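Local coordinates for protein succinylglutamate desuccinylase (Chromobacterium violaceum, PDB 1YW4) that probably hydrolyses N-succinylglutamate to succinate and glutamate with a zinc cofactor, the last step of arginine breakdown by the AST pathway, at residues G57-P62 with L148-R153; I63-G68 with N224-F229; F157-I162 with G184-L189. One frame throughout, in Å; residues are numbered along the deposited sequence.

Interaction 1 (G57-P62 with L148-R153). With ZN (zinc ion), chain C.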
loop_
_atom_site.group_PDB
_atom_site.type_symbol
_atom_site.label_atom_id
_atom_site.label_comp_id
_atom_site.label_asym_id
_atom_site.label_seq_id
_atom_site.Cartn_x
_atom_site.Cartn_y
_atom_site.Cartn_z
ATOM N N GLY A 57 27.673 -12.467 -14.937
ATOM C CA GLY A 57 28.562 -12.404 -16.089
ATOM C C GLY A 57 27.987 -12.320 -17.488
ATOM O O GLY A 57 28.703 -11.943 -18.420
ATOM N N ASN A 58 26.711 -12.653 -17.649
ATOM C CA ASN A 58 26.075 -12.621 -18.966
ATOM C C ASN A 58 25.361 -11.299 -19.251
ATOM O O ASN A 58 24.821 -11.115 -20.337
ATOM C CB ASN A 58 25.075 -13.781 -19.087
ATOM C CG ASN A 58 23.952 -13.680 -18.075
ATOM O OD1 ASN A 58 24.193 -13.452 -16.895
ATOM N ND2 ASN A 58 22.716 -13.856 -18.533
ATOM N N GLU A 59 25.359 -10.382 -18.285
ATOM C CA GLU A 59 24.692 -9.082 -18.461
ATOM C C GLU A 59 25.784 -8.067 -18.799
ATOM O O GLU A 59 26.196 -7.264 -17.964
ATOM C CB GLU A 59 23.945 -8.725 -17.172
ATOM C CG GLU A 59 23.279 -9.967 -16.571
ATOM C CD GLU A 59 22.434 -9.708 -15.341
ATOM O OE1 GLU A 59 22.598 -8.645 -14.702
ATOM O OE2 GLU A 59 21.607 -10.594 -15.006
ATOM N N THR A 60 26.219 -8.106 -20.056
ATOM C CA THR A 60 27.324 -7.289 -20.540
ATOM C C THR A 60 27.070 -5.842 -20.951
ATOM O O THR A 60 27.997 -5.044 -20.947
ATOM C CB THR A 60 28.028 -8.004 -21.705
ATOM O OG1 THR A 60 27.211 -7.941 -22.885
ATOM C CG2 THR A 60 28.266 -9.458 -21.347
ATOM N N ALA A 61 25.838 -5.496 -21.302
ATOM C CA ALA A 61 25.551 -4.127 -21.708
ATOM C C ALA A 61 26.110 -3.111 -20.699
ATOM O O ALA A 61 26.900 -2.237 -21.067
ATOM C CB ALA A 61 24.035 -3.922 -21.891
ATOM N N PRO A 62 25.718 -3.207 -19.414
ATOM C CA PRO A 62 26.248 -2.239 -18.444
ATOM C C PRO A 62 27.775 -2.253 -18.359
ATOM O O PRO A 62 28.406 -1.220 -18.115
ATOM C CB PRO A 62 25.590 -2.663 -17.127
ATOM C CG PRO A 62 24.290 -3.285 -17.577
ATOM C CD PRO A 62 24.748 -4.112 -18.773
ATOM N N LEU A 148 24.382 -2.191 -11.693
ATOM C CA LEU A 148 23.840 -2.309 -13.046
ATOM C C LEU A 148 23.614 -3.734 -13.553
ATOM O O LEU A 148 24.535 -4.537 -13.582
ATOM C CB LEU A 148 24.771 -1.565 -14.006
ATOM C CG LEU A 148 25.305 -0.230 -13.473
ATOM C CD1 LEU A 148 26.149 0.486 -14.540
ATOM C CD2 LEU A 148 24.121 0.642 -13.070
ATOM N N HIS A 149 22.385 -4.013 -13.988
ATOM C CA HIS A 149 22.004 -5.330 -14.476
ATOM C C HIS A 149 21.195 -5.266 -15.773
ATOM O O HIS A 149 20.711 -4.203 -16.170
ATOM C CB HIS A 149 21.127 -6.039 -13.426
ATOM C CG HIS A 149 21.835 -6.362 -12.146
ATOM N ND1 HIS A 149 22.141 -7.653 -11.771
ATOM C CD2 HIS A 149 22.271 -5.568 -11.139
ATOM C CE1 HIS A 149 22.732 -7.643 -10.591
ATOM N NE2 HIS A 149 22.823 -6.389 -10.184
ATOM N N THR A 150 21.082 -6.409 -16.441
ATOM C CA THR A 150 20.237 -6.560 -17.628
ATOM C C THR A 150 19.613 -7.936 -17.396
ATOM O O THR A 150 20.007 -8.642 -16.463
ATOM C CB THR A 150 20.998 -6.493 -18.996
ATOM O OG1 THR A 150 22.178 -7.302 -18.962
ATOM C CG2 THR A 150 21.356 -5.039 -19.340
ATOM N N ALA A 151 18.635 -8.320 -18.208
ATOM C CA ALA A 151 17.971 -9.602 -17.994
ATOM C C ALA A 151 17.483 -10.260 -19.275
ATOM O O ALA A 151 17.301 -9.594 -20.282
ATOM C CB ALA A 151 16.781 -9.410 -17.030
ATOM N N ILE A 152 17.283 -11.577 -19.225
ATOM C CA ILE A 152 16.801 -12.333 -20.377
ATOM C C ILE A 152 15.297 -12.112 -20.540
ATOM O O ILE A 152 14.828 -11.823 -21.636
ATOM C CB ILE A 152 17.052 -13.854 -20.210
ATOM C CG1 ILE A 152 18.550 -14.165 -20.274
ATOM C CG2 ILE A 152 16.309 -14.631 -21.300
ATOM C CD1 ILE A 152 19.328 -13.753 -19.042
ATOM N N ARG A 153 14.544 -12.259 -19.452
ATOM C CA ARG A 153 13.088 -12.069 -19.493
ATOM C C ARG A 153 12.784 -10.582 -19.634
ATOM O O ARG A 153 13.339 -9.758 -18.905
ATOM C CB ARG A 153 12.437 -12.616 -18.214
ATOM C CG ARG A 153 10.907 -12.471 -18.154
ATOM C CD ARG A 153 10.346 -12.917 -16.807
ATOM N NE ARG A 153 10.688 -14.306 -16.493
ATOM C CZ ARG A 153 10.186 -15.361 -17.123
ATOM N NH1 ARG A 153 9.309 -15.192 -18.108
ATOM N NH2 ARG A 153 10.557 -16.583 -16.766
HETATM ZN ZN ZN C . 21.297 -9.467 -12.966
HETATM O O HOH W 1 26.263 -5.648 -15.708
HETATM O O HOH W 2 23.311 -7.030 -21.915
HETATM O O HOH W 3 19.184 -9.185 -13.907
#
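The E59 carboxylate and the H149 imidazole stand steeply to one another, their planes 71° apart, and meet through a shared zinc ion. OE1 of E59 approaches the H149 ring obliquely, while the ring turns ND1 to the zinc; NE2, across CE1 from ND1, hydrogen-bonds D147 OD2, a second-shell contact that helps fix the ring's rotation. The ring of H56, the third protein ligand, also meets that of H149. E59 chelates with both oxygens, OE1 at 2.3 Å and OE2 at 2.4 Å from the zinc, and H149 ND1 binds at 2.3 Å. Water 3, itself a zinc ligand, donates to T150 O at 2.7 Å. The glutamate chain runs straight beyond CG (chi2 -176°), which carries the carboxylate from the loop across to the strand. There T150 N adds a weak hydrogen bond to OE1, 3.2 Å long. Two further waters bridge the segments: water 1 donates to the carbonyls of E59 and L148, and water 2 accepts from A61 N and meets the T150 hydroxyl. Behind this polar layer P62 of helix 61-75 presses against the strand. Its CB is only 3.4 Å from L148 CB, tighter than usual for carbons, and its CD lies 3.6 Å from T150 CG2. With H56 and E59 spaced as His-x-x-Glu and H149 near the C-terminal end of strand 143-151, this is the zinc site of the AspA/AstE family, set beside E214, the probable catalytic residue.

Interaction 2 (I63-G68 with N224-F229)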
loop_
_atom_site.group_PDB
_atom_site.type_symbol
_atom_site.label_atom_id
_atom_site.label_comp_id
_atom_site.label_asym_id
_atom_site.label_seq_id
_atom_site.Cartn_x
_atom_site.Cartn_y
_atom_site.Cartn_z
ATOM N N ILE A 63 28.366 -3.431 -18.554
ATOM C CA ILE A 63 29.823 -3.589 -18.510
ATOM C C ILE A 63 30.501 -2.727 -19.587
ATOM O O ILE A 63 31.458 -1.999 -19.300
ATOM C CB ILE A 63 30.224 -5.076 -18.714
ATOM C CG1 ILE A 63 29.572 -5.956 -17.641
ATOM C CG2 ILE A 63 31.731 -5.222 -18.657
ATOM C CD1 ILE A 63 29.839 -7.458 -17.841
ATOM N N GLU A 64 29.996 -2.799 -20.819
ATOM C CA GLU A 64 30.557 -2.016 -21.923
ATOM C C GLU A 64 30.366 -0.519 -21.685
ATOM O O GLU A 64 31.254 0.269 -21.994
ATOM C CB GLU A 64 29.905 -2.404 -23.261
ATOM C CG GLU A 64 29.965 -3.896 -23.585
ATOM C CD GLU A 64 29.381 -4.251 -24.953
ATOM O OE1 GLU A 64 28.275 -3.771 -25.278
ATOM O OE2 GLU A 64 30.021 -5.026 -25.699
ATOM N N VAL A 65 29.216 -0.130 -21.133
ATOM C CA VAL A 65 28.940 1.281 -20.862
ATOM C C VAL A 65 29.894 1.830 -19.800
ATOM O O VAL A 65 30.401 2.948 -19.920
ATOM C CB VAL A 65 27.489 1.501 -20.388
ATOM C CG1 VAL A 65 27.299 2.954 -19.920
ATOM C CG2 VAL A 65 26.524 1.195 -21.525
ATOM N N VAL A 66 30.140 1.040 -18.761
ATOM C CA VAL A 66 31.056 1.471 -17.715
ATOM C C VAL A 66 32.465 1.555 -18.290
ATOM O O VAL A 66 33.142 2.571 -18.145
ATOM C CB VAL A 66 31.060 0.490 -16.523
ATOM C CG1 VAL A 66 32.202 0.829 -15.564
ATOM C CG2 VAL A 66 29.728 0.570 -15.790
ATOM N N ASP A 67 32.899 0.491 -18.953
ATOM C CA ASP A 67 34.236 0.463 -19.529
ATOM C C ASP A 67 34.477 1.635 -20.491
ATOM O O ASP A 67 35.572 2.197 -20.523
ATOM C CB ASP A 67 34.475 -0.872 -20.240
ATOM C CG ASP A 67 35.933 -1.096 -20.578
ATOM O OD1 ASP A 67 36.784 -0.985 -19.664
ATOM O OD2 ASP A 67 36.231 -1.387 -21.754
ATOM N N GLY A 68 33.459 1.995 -21.268
ATOM C CA GLY A 68 33.591 3.110 -22.189
ATOM C C GLY A 68 33.857 4.413 -21.446
ATOM O O GLY A 68 34.690 5.220 -21.864
ATOM N N ASN A 224 25.321 -5.685 -27.926
ATOM C CA ASN A 224 24.521 -4.727 -27.175
ATOM C C ASN A 224 24.332 -3.441 -27.968
ATOM O O ASN A 224 25.296 -2.846 -28.448
ATOM C CB ASN A 224 25.190 -4.381 -25.833
ATOM C CG ASN A 224 25.299 -5.572 -24.905
ATOM O OD1 ASN A 224 24.293 -6.146 -24.497
ATOM N ND2 ASN A 224 26.526 -5.947 -24.564
ATOM N N ASP A 225 23.083 -3.013 -28.103
ATOM C CA ASP A 225 22.776 -1.777 -28.810
ATOM C C ASP A 225 22.992 -0.658 -27.785
ATOM O O ASP A 225 22.057 -0.237 -27.106
ATOM C CB ASP A 225 21.315 -1.805 -29.281
ATOM C CG ASP A 225 21.017 -0.758 -30.340
ATOM O OD1 ASP A 225 21.159 0.448 -30.051
ATOM O OD2 ASP A 225 20.640 -1.141 -31.469
ATOM N N LEU A 226 24.233 -0.191 -27.661
ATOM C CA LEU A 226 24.557 0.854 -26.692
ATOM C C LEU A 226 23.682 2.097 -26.813
ATOM O O LEU A 226 23.727 2.980 -25.953
ATOM C CB LEU A 226 26.037 1.244 -26.796
ATOM C CG LEU A 226 27.029 0.126 -26.436
ATOM C CD1 LEU A 226 28.460 0.664 -26.443
ATOM C CD2 LEU A 226 26.682 -0.435 -25.062
ATOM N N SER A 227 22.879 2.157 -27.870
ATOM C CA SER A 227 21.984 3.285 -28.083
ATOM C C SER A 227 20.802 3.158 -27.129
ATOM O O SER A 227 20.274 4.154 -26.635
ATOM C CB SER A 227 21.483 3.301 -29.531
ATOM O OG SER A 227 20.698 4.450 -29.787
ATOM N N ARG A 228 20.393 1.919 -26.875
ATOM C CA ARG A 228 19.280 1.651 -25.976
ATOM C C ARG A 228 19.658 1.949 -24.526
ATOM O O ARG A 228 18.822 1.835 -23.631
ATOM C CB ARG A 228 18.841 0.190 -26.092
ATOM C CG ARG A 228 18.261 -0.207 -27.444
ATOM C CD ARG A 228 17.062 0.653 -27.808
ATOM N NE ARG A 228 16.179 0.860 -26.661
ATOM C CZ ARG A 228 15.487 -0.101 -26.060
ATOM N NH1 ARG A 228 15.561 -1.353 -26.496
ATOM N NH2 ARG A 228 14.729 0.188 -25.009
ATOM N N PHE A 229 20.915 2.327 -24.301
ATOM C CA PHE A 229 21.396 2.641 -22.956
ATOM C C PHE A 229 21.915 4.075 -22.862
ATOM O O PHE A 229 22.700 4.407 -21.970
ATOM C CB PHE A 229 22.507 1.662 -22.546
ATOM C CG PHE A 229 22.079 0.223 -22.570
ATOM C CD1 PHE A 229 22.060 -0.490 -23.764
ATOM C CD2 PHE A 229 21.633 -0.400 -21.408
ATOM C CE1 PHE A 229 21.596 -1.809 -23.803
ATOM C CE2 PHE A 229 21.166 -1.716 -21.432
ATOM C CZ PHE A 229 21.146 -2.422 -22.635
HETATM O O HOH W 4 27.945 -4.370 -27.617
#
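Polar contacts between helix 61-75 and the loop before helix 230-241 centre on E64 and N224. The amide ND2 of N224 donates to E64 OE1 at 2.9 Å with an N-H...O angle of 151°. The acceptor lies close to the amide plane, yet the donor comes down on OE1 from above the carboxylate, 77° out of its plane, and the two flat groups are turned 82° apart. E64 is placed for this by an extended chain beyond CG. Each group has a further partner: E64 OE2 accepts from G222 N, and N224 ND2 also hydrogen-bonds T60 OG1. Water 4 accepts from N224 N at 3.0 Å; it also sits beside E64 OE1, although that separation is too short to be trusted. The apolar contacts come next along both segments. V65 turns CG2 toward the loop, where it meets L226 CD2 at 3.9 Å and F229 CB at 4.2 Å. L226 CD2 also reaches E64 OE1, at 3.7 Å, bridging the apolar and polar patches. From F229 CB the ring turns away from V65 to touch A61 and T150, with D225 O at its edge and in its plane. Backbone bonds shape the loop: D225 centres an inverse gamma turn, closed by a weak bond from L226 N to N224 O, and R228 N binds D225 O at 2.7 Å. The loop thus runs from strand 209-215 beside the first turn of helix 61-75 and delivers F229 to the N-cap position of the next helix in the alpha/beta catalytic domain.

Interaction 3 (F157-I162 with G184-L189)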
loop_
_atom_site.group_PDB
_atom_site.type_symbol
_atom_site.label_atom_id
_atom_site.label_comp_id
_atom_site.label_asym_id
_atom_site.label_seq_id
_atom_site.Cartn_x
_atom_site.Cartn_y
_atom_site.Cartn_z
ATOM N N PHE A 157 7.931 -2.665 -18.052
ATOM C CA PHE A 157 8.683 -1.449 -17.788
ATOM C C PHE A 157 10.125 -1.757 -18.163
ATOM O O PHE A 157 10.911 -2.199 -17.327
ATOM C CB PHE A 157 8.582 -1.064 -16.305
ATOM C CG PHE A 157 7.177 -0.767 -15.855
ATOM C CD1 PHE A 157 6.509 0.362 -16.318
ATOM C CD2 PHE A 157 6.521 -1.620 -14.979
ATOM C CE1 PHE A 157 5.202 0.636 -15.914
ATOM C CE2 PHE A 157 5.211 -1.357 -14.565
ATOM C CZ PHE A 157 4.554 -0.226 -15.036
ATOM N N GLU A 158 10.438 -1.552 -19.440
ATOM C CA GLU A 158 11.760 -1.793 -20.012
ATOM C C GLU A 158 12.883 -1.637 -18.995
ATOM O O GLU A 158 13.577 -2.595 -18.662
ATOM C CB GLU A 158 11.995 -0.820 -21.173
ATOM C CG GLU A 158 12.195 -1.472 -22.529
ATOM C CD GLU A 158 13.592 -2.024 -22.715
ATOM O OE1 GLU A 158 14.549 -1.218 -22.697
ATOM O OE2 GLU A 158 13.733 -3.258 -22.883
ATOM N N LYS A 159 13.050 -0.420 -18.501
ATOM C CA LYS A 159 14.088 -0.137 -17.533
ATOM C C LYS A 159 13.462 0.168 -16.179
ATOM O O LYS A 159 12.584 1.025 -16.076
ATOM C CB LYS A 159 14.921 1.044 -18.029
ATOM C CG LYS A 159 15.575 0.776 -19.383
ATOM C CD LYS A 159 16.148 2.037 -19.993
ATOM C CE LYS A 159 15.052 3.036 -20.311
ATOM N NZ LYS A 159 15.597 4.329 -20.821
ATOM N N PHE A 160 13.890 -0.552 -15.144
ATOM C CA PHE A 160 13.349 -0.306 -13.819
ATOM C C PHE A 160 14.394 -0.477 -12.727
ATOM O O PHE A 160 15.467 -1.037 -12.953
ATOM C CB PHE A 160 12.113 -1.187 -13.566
ATOM C CG PHE A 160 12.406 -2.661 -13.423
ATOM C CD1 PHE A 160 12.681 -3.211 -12.178
ATOM C CD2 PHE A 160 12.403 -3.502 -14.541
ATOM C CE1 PHE A 160 12.952 -4.575 -12.042
ATOM C CE2 PHE A 160 12.673 -4.863 -14.416
ATOM C CZ PHE A 160 12.948 -5.400 -13.166
ATOM N N ALA A 161 14.083 0.039 -11.545
ATOM C CA ALA A 161 15.005 -0.044 -10.430
ATOM C C ALA A 161 14.389 -0.774 -9.251
ATOM O O ALA A 161 13.169 -0.839 -9.108
ATOM C CB ALA A 161 15.435 1.357 -10.004
ATOM N N ILE A 162 15.260 -1.323 -8.414
ATOM C CA ILE A 162 14.851 -2.024 -7.210
ATOM C C ILE A 162 15.421 -1.209 -6.058
ATOM O O ILE A 162 16.632 -0.983 -5.999
ATOM C CB ILE A 162 15.456 -3.437 -7.128
ATOM C CG1 ILE A 162 15.204 -4.200 -8.433
ATOM C CG2 ILE A 162 14.880 -4.164 -5.929
ATOM C CD1 ILE A 162 13.748 -4.369 -8.802
ATOM N N GLY A 184 15.649 7.253 -17.463
ATOM C CA GLY A 184 15.110 6.175 -18.265
ATOM C C GLY A 184 14.299 5.189 -17.446
ATOM O O GLY A 184 13.436 4.501 -17.985
ATOM N N ILE A 185 14.576 5.108 -16.145
ATOM C CA ILE A 185 13.843 4.191 -15.280
ATOM C C ILE A 185 12.358 4.507 -15.420
ATOM O O ILE A 185 11.954 5.664 -15.310
ATOM C CB ILE A 185 14.261 4.355 -13.804
ATOM C CG1 ILE A 185 15.781 4.206 -13.674
ATOM C CG2 ILE A 185 13.557 3.319 -12.949
ATOM C CD1 ILE A 185 16.313 2.877 -14.199
ATOM N N GLU A 186 11.551 3.476 -15.655
ATOM C CA GLU A 186 10.119 3.650 -15.845
ATOM C C GLU A 186 9.295 3.131 -14.673
ATOM O O GLU A 186 8.074 3.285 -14.654
ATOM C CB GLU A 186 9.682 2.939 -17.131
ATOM C CG GLU A 186 10.553 3.258 -18.340
ATOM C CD GLU A 186 10.175 2.451 -19.568
ATOM O OE1 GLU A 186 10.944 2.472 -20.554
ATOM O OE2 GLU A 186 9.110 1.799 -19.555
ATOM N N ALA A 187 9.961 2.517 -13.699
ATOM C CA ALA A 187 9.281 1.972 -12.531
ATOM C C ALA A 187 10.276 1.599 -11.441
ATOM O O ALA A 187 11.436 1.294 -11.725
ATOM C CB ALA A 187 8.463 0.748 -12.929
ATOM N N VAL A 188 9.815 1.622 -10.193
ATOM C CA VAL A 188 10.670 1.280 -9.063
ATOM C C VAL A 188 9.987 0.289 -8.124
ATOM O O VAL A 188 8.835 0.475 -7.735
ATOM C CB VAL A 188 11.058 2.533 -8.243
ATOM C CG1 VAL A 188 12.045 2.147 -7.146
ATOM C CG2 VAL A 188 11.658 3.585 -9.148
ATOM N N LEU A 189 10.696 -0.783 -7.790
ATOM C CA LEU A 189 10.177 -1.780 -6.863
ATOM C C LEU A 189 10.829 -1.472 -5.514
ATOM O O LEU A 189 12.052 -1.385 -5.419
ATOM C CB LEU A 189 10.560 -3.196 -7.312
ATOM C CG LEU A 189 10.246 -4.322 -6.322
ATOM C CD1 LEU A 189 8.735 -4.513 -6.219
ATOM C CD2 LEU A 189 10.901 -5.620 -6.788
#
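K159 leans over the backbone of G184. CB starts 3.8 Å from G184 O and CD also stays near that oxygen; rotation about CG-CD (chi3 -64°) bends the chain and brings CE to 3.2 Å from G184 O, and the terminal NZ ends 3.2 Å from G184 CA. The ammonium and the E186 carboxylate do not touch, though their opposite charges may still attract. The extended E186 chain reaches E158, where OE1 comes close to CB. F157, on the face of the sheet that carries A187, takes A187 CB over one face of its ring, a CH-pi contact 3.8 Å from the centroid and 23° off the normal. Three nearly straight hydrogen bonds join the backbones: E186 N to K159 O at 2.7 Å, A161 N to A187 O at 2.9 Å and L189 N to A161 O at 2.8 Å. A187 N is buried here and has no hydrogen-bond partner in the model. Farther along, I162 and L189 lie side by side, CD1 to CD2 at 3.7 Å, while A161 and V188 occupy the opposite face. Strands 160-162 and 187-189 run parallel, 19° apart in direction. Strand 160-163 pairs on its other side, antiparallel, with strand 209-215, which carries E214, so the contact belongs to the mixed central sheet of the zinc-exopeptidase-like catalytic domain.

In the fold
Helix 61-75 ties interaction 1 to interaction 2, whose centres are 11 Å apart. T60 OG1 and N224 ND2, 2.7 Å apart, form a hydrogen bond between them, A61 CB packs on F229 CZ at 3.3 Å, and L148 CD1 meets V66 CG2. The loop of interaction 2 therefore backs the segment that supplies E59 to the zinc. Interaction 3 is centred 14 Å from interaction 1, and its first segment comes shortly after 148-153 in the chain; the side chain of I162 comes within about 9 Å of the zinc and that of F160 within about 4 Å of E214's. A salt bridge from R228 NH2 to E158 OE1, 2.7 Å, connects interactions 2 and 3.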